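Local atomic coordinates of importin subunit beta-1 (Saccharomyces cerevisiae, PDB entry 5OWU), a protein that carries proteins into the nucleus together with importin alpha, the partner that binds classical nuclear localization signals in cargo. Residues Phe6-Leu9 and Leu10-Ile14; Arg58-Ala61 and Ala62-Lys66. All blocks are in the same frame, centred on the assembly; numbering follows the deposited sequence.

Both interactions are short lengths of helix, about two and a half turns each, near the N-terminal end of the HEAT-repeat solenoid. Interaction 1 lies on helix 3-15 of HEAT 1, and interaction 2 on helix 55-67 of HEAT 2. Their centres are about 11 Å apart, and the two helices pack directly on each other. Leu60 is the main bridge. Its CD2 lies 3.3 Å from Ser13 OG and 3.8 Å from Ile14 CD1. A second touch joins Leu10 CD1 to Ala61 CB at 3.8 Å. Leu10 therefore serves both contacts, meeting Phe6 within its own helix and Ala61 on the next. The junction is side-chain packing, mostly of Leu60, between the first two repeats.

Interaction 1 (Phe6-Leu9 and Leu10-Ile14); sequences FAQL and LENSI
The Phe6 ring meets the CD1 methyl of Leu10 obliquely, one helical turn on. CD2 and CE2 of the ring both lie 3.6 Å from this methyl. The ring reaches it because CG of Phe6 is anti to the backbone N (chi1 -164°). CD1 of Leu10 also rests against the carbonyl O of Phe6. That oxygen accepts the backbone N-H of Leu10 at 3.0 Å. The i to i+4 pattern continues from Ala7 to Glu11, from Gln8 to Asn12 and from Leu9 to Ser13, as in a regular alpha-helix.

A second side-chain pair, Gln8 and Asn12, lies on a more open side of this stretch of helix. NE2 of Gln8 gives a bent hydrogen bond to OD1 of Asn12, 3.1 Å long. The acceptor lies in the amide plane of Gln8. The donor, however, sits above the carbonyl plane of Asn12 and misses its lone pairs. The two amide planes are 48° apart. A bend at chi2 (66°) brings the Gln8 amide round to Asn12, one turn further on. The CG methylene of Glu11 passes 3.2 Å from Ala7 O, while its carboxylate OE2 bonds to the backbone N of Lys54.

This stretch of helix belongs to HEAT 1. Phe6 is inserted among Leu29 and Leu32 of helix 19-35 and Leu43 and Val47 of helix 37-48. Helix 55-67 covers the Leu10 side, and Asn12 touches Ser25 of helix 19-35.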
loop_
_atom_site.group_PDB
_atom_site.type_symbol
_atom_site.label_atom_id
_atom_site.label_comp_id
_atom_site.label_asym_id
_atom_site.label_seq_id
_atom_site.Cartn_x
_atom_site.Cartn_y
_atom_site.Cartn_z
ATOM N N PHE A 6 18.300 -10.912 -38.271
ATOM C CA PHE A 6 17.782 -10.359 -37.025
ATOM C C PHE A 6 16.552 -11.132 -36.570
ATOM O O PHE A 6 16.430 -11.511 -35.393
ATOM C CB PHE A 6 17.457 -8.874 -37.218
ATOM C CG PHE A 6 17.279 -8.118 -35.935
ATOM C CD1 PHE A 6 18.372 -7.798 -35.153
ATOM C CD2 PHE A 6 16.020 -7.713 -35.515
ATOM C CE1 PHE A 6 18.221 -7.101 -33.975
ATOM C CE2 PHE A 6 15.864 -7.011 -34.333
ATOM C CZ PHE A 6 16.964 -6.708 -33.561
ATOM N N ALA A 7 15.633 -11.392 -37.504
ATOM C CA ALA A 7 14.437 -12.156 -37.174
ATOM C C ALA A 7 14.805 -13.530 -36.640
ATOM O O ALA A 7 14.169 -14.032 -35.706
ATOM C CB ALA A 7 13.537 -12.286 -38.404
ATOM N N GLN A 8 15.839 -14.151 -37.214
ATOM C CA GLN A 8 16.276 -15.459 -36.732
ATOM C C GLN A 8 16.822 -15.370 -35.311
ATOM O O GLN A 8 16.557 -16.254 -34.487
ATOM C CB GLN A 8 17.328 -16.042 -37.679
ATOM C CG GLN A 8 17.670 -17.503 -37.408
ATOM C CD GLN A 8 16.498 -18.427 -37.671
ATOM O OE1 GLN A 8 15.938 -18.439 -38.767
ATOM N NE2 GLN A 8 16.111 -19.197 -36.663
ATOM N N LEU A 9 17.600 -14.326 -35.007
ATOM C CA LEU A 9 18.038 -14.106 -33.628
ATOM C C LEU A 9 16.851 -14.028 -32.671
ATOM O O LEU A 9 16.816 -14.732 -31.658
ATOM C CB LEU A 9 18.873 -12.827 -33.529
ATOM C CG LEU A 9 20.341 -12.874 -33.949
ATOM C CD1 LEU A 9 20.915 -11.460 -33.866
ATOM C CD2 LEU A 9 21.141 -13.830 -33.073
ATOM N N LEU A 10 15.877 -13.155 -32.957
ATOM C CA LEU A 10 14.714 -13.029 -32.071
ATOM C C LEU A 10 14.003 -14.372 -31.881
ATOM O O LEU A 10 13.752 -14.826 -30.740
ATOM C CB LEU A 10 13.751 -11.997 -32.654
ATOM C CG LEU A 10 14.251 -10.556 -32.693
ATOM C CD1 LEU A 10 13.642 -9.825 -33.866
ATOM C CD2 LEU A 10 13.903 -9.856 -31.400
ATOM N N GLU A 11 13.663 -15.018 -33.001
ATOM C CA GLU A 11 12.999 -16.311 -32.945
ATOM C C GLU A 11 13.778 -17.273 -32.065
ATOM O O GLU A 11 13.229 -17.838 -31.122
ATOM C CB GLU A 11 12.827 -16.886 -34.350
ATOM C CG GLU A 11 11.805 -16.144 -35.208
ATOM C CD GLU A 11 11.402 -16.926 -36.449
ATOM O OE1 GLU A 11 11.673 -18.142 -36.496
ATOM O OE2 GLU A 11 10.815 -16.330 -37.375
ATOM N N ASN A 12 15.072 -17.451 -32.341
ATOM C CA ASN A 12 15.878 -18.366 -31.537
ATOM C C ASN A 12 15.888 -17.963 -30.073
ATOM O O ASN A 12 15.937 -18.825 -29.189
ATOM C CB ASN A 12 17.310 -18.419 -32.065
ATOM C CG ASN A 12 17.421 -19.182 -33.363
ATOM O OD1 ASN A 12 16.523 -19.942 -33.723
ATOM N ND2 ASN A 12 18.529 -18.990 -34.073
ATOM N N SER A 13 15.843 -16.660 -29.799
ATOM C CA SER A 13 15.879 -16.185 -28.426
ATOM C C SER A 13 14.689 -16.691 -27.625
ATOM O O SER A 13 14.806 -16.885 -26.408
ATOM C CB SER A 13 15.910 -14.654 -28.394
ATOM O OG SER A 13 14.619 -14.123 -28.649
ATOM N N ILE A 14 13.539 -16.911 -28.261
ATOM C CA ILE A 14 12.363 -17.354 -27.507
ATOM C C ILE A 14 11.856 -18.743 -27.880
ATOM O O ILE A 14 11.059 -19.314 -27.119
ATOM C CB ILE A 14 11.205 -16.338 -27.615
ATOM C CG1 ILE A 14 11.004 -15.906 -29.062
ATOM C CG2 ILE A 14 11.472 -15.148 -26.697
ATOM C CD1 ILE A 14 9.685 -15.166 -29.298
#

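Interaction 2 (Arg58-Ala61 and Ala62-Lys66); sequences RILA and ALTLK
Ile59 and Leu63 make the apolar part of this stretch of helix. Their side chains lie side by side and point the same way, with Ile59 CG2 3.7 Å from Leu63 CD1. CG2 of Ile59 is anti to the backbone N, which turns this methyl toward the next turn of the helix. Leu63 CG also lies 3.2 Å from Ile59 O.

The polar part centres on Leu60 O, which is gripped twice by one residue. Thr64 N donates to it at 2.9 Å, and Thr64 OG1 donates at 2.8 Å. The two donors reach the oxygen from opposite faces of the carbonyl plane. With OG1 beside its own backbone N (chi1 -55°), the hydroxyl can bond back to the preceding turn. CD1 of Leu60 lies 3.4 Å from the same hydroxyl oxygen. A valine in place of Thr64 would probably cost Leu60 O its second, hydroxyl donor, leaving the backbone N-H of the same residue to hold it and a methyl beside the carbonyl.

This is helix 55-67 of HEAT 2, set between neighbouring helices. Ala62 lies against Leu48 of helix 37-48 and Ala114 of helix 109-126. Thr64 touches Phe40, and Leu65 touches Phe37 and Ala41, all of helix 37-48.

Among the backbone bonds, Ala62 N reaches Arg58 O, Leu63 N reaches Ile59 O, and Leu65 N reaches Ala61 O. NE of Arg58 bonds to Leu48 O of helix 37-48.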
loop_
_atom_site.group_PDB
_atom_site.type_symbol
_atom_site.label_atom_id
_atom_site.label_comp_id
_atom_site.label_asym_id
_atom_site.label_seq_id
_atom_site.Cartn_x
_atom_site.Cartn_y
_atom_site.Cartn_z
ATOM N N ARG A 58 7.885 -11.343 -34.283
ATOM C CA ARG A 58 7.502 -9.981 -34.650
ATOM C C ARG A 58 7.043 -9.194 -33.425
ATOM O O ARG A 58 7.466 -8.044 -33.198
ATOM C CB ARG A 58 6.394 -10.035 -35.705
ATOM C CG ARG A 58 6.747 -10.859 -36.953
ATOM C CD ARG A 58 5.535 -11.092 -37.845
ATOM N NE ARG A 58 4.923 -9.841 -38.275
ATOM C CZ ARG A 58 3.817 -9.751 -39.011
ATOM N NH1 ARG A 58 3.186 -10.842 -39.414
ATOM N NH2 ARG A 58 3.335 -8.559 -39.342
ATOM N N ILE A 59 6.170 -9.806 -32.623
ATOM C CA ILE A 59 5.743 -9.198 -31.368
ATOM C C ILE A 59 6.951 -8.909 -30.487
ATOM O O ILE A 59 7.080 -7.819 -29.911
ATOM C CB ILE A 59 4.722 -10.120 -30.674
ATOM C CG1 ILE A 59 3.447 -10.208 -31.519
ATOM C CG2 ILE A 59 4.385 -9.629 -29.266
ATOM C CD1 ILE A 59 2.721 -11.541 -31.425
ATOM N N LEU A 60 7.875 -9.868 -30.399
ATOM C CA LEU A 60 9.068 -9.679 -29.582
ATOM C C LEU A 60 9.918 -8.522 -30.100
ATOM O O LEU A 60 10.448 -7.734 -29.312
ATOM C CB LEU A 60 9.881 -10.971 -29.549
ATOM C CG LEU A 60 11.236 -10.907 -28.849
ATOM C CD1 LEU A 60 11.082 -10.689 -27.359
ATOM C CD2 LEU A 60 12.037 -12.178 -29.129
ATOM N N ALA A 61 10.062 -8.401 -31.419
ATOM C CA ALA A 61 10.800 -7.272 -31.979
ATOM C C ALA A 61 10.233 -5.952 -31.476
ATOM O O ALA A 61 10.964 -5.100 -30.933
ATOM C CB ALA A 61 10.746 -7.316 -33.505
ATOM N N ALA A 62 8.914 -5.777 -31.641
ATOM C CA ALA A 62 8.283 -4.528 -31.223
ATOM C C ALA A 62 8.430 -4.291 -29.724
ATOM O O ALA A 62 8.729 -3.172 -29.291
ATOM C CB ALA A 62 6.810 -4.531 -31.618
ATOM N N LEU A 63 8.210 -5.320 -28.909
ATOM C CA LEU A 63 8.212 -5.101 -27.465
ATOM C C LEU A 63 9.622 -4.846 -26.932
ATOM O O LEU A 63 9.799 -4.062 -25.992
ATOM C CB LEU A 63 7.564 -6.291 -26.753
ATOM C CG LEU A 63 6.095 -6.571 -27.115
ATOM C CD1 LEU A 63 5.551 -7.780 -26.341
ATOM C CD2 LEU A 63 5.220 -5.340 -26.874
ATOM N N THR A 64 10.635 -5.499 -27.508
ATOM C CA THR A 64 12.009 -5.250 -27.080
ATOM C C THR A 64 12.424 -3.823 -27.419
ATOM O O THR A 64 12.984 -3.101 -26.575
ATOM C CB THR A 64 12.963 -6.258 -27.732
ATOM O OG1 THR A 64 12.529 -7.594 -27.452
ATOM C CG2 THR A 64 14.384 -6.083 -27.193
ATOM N N LEU A 65 12.124 -3.378 -28.642
ATOM C CA LEU A 65 12.401 -1.979 -28.949
ATOM C C LEU A 65 11.639 -1.049 -28.003
ATOM O O LEU A 65 12.208 -0.082 -27.478
ATOM C CB LEU A 65 12.068 -1.684 -30.405
ATOM C CG LEU A 65 12.329 -0.242 -30.840
ATOM C CD1 LEU A 65 13.763 0.232 -30.506
ATOM C CD2 LEU A 65 12.054 -0.121 -32.316
ATOM N N LYS A 66 10.360 -1.346 -27.735
ATOM C CA LYS A 66 9.591 -0.520 -26.802
ATOM C C LYS A 66 10.290 -0.425 -25.461
ATOM O O LYS A 66 10.359 0.652 -24.857
ATOM C CB LYS A 66 8.181 -1.087 -26.606
ATOM C CG LYS A 66 7.401 -0.476 -25.419
ATOM C CD LYS A 66 6.222 -1.323 -25.037
ATOM C CE LYS A 66 6.648 -2.495 -24.166
ATOM N NZ LYS A 66 6.521 -2.188 -22.709
#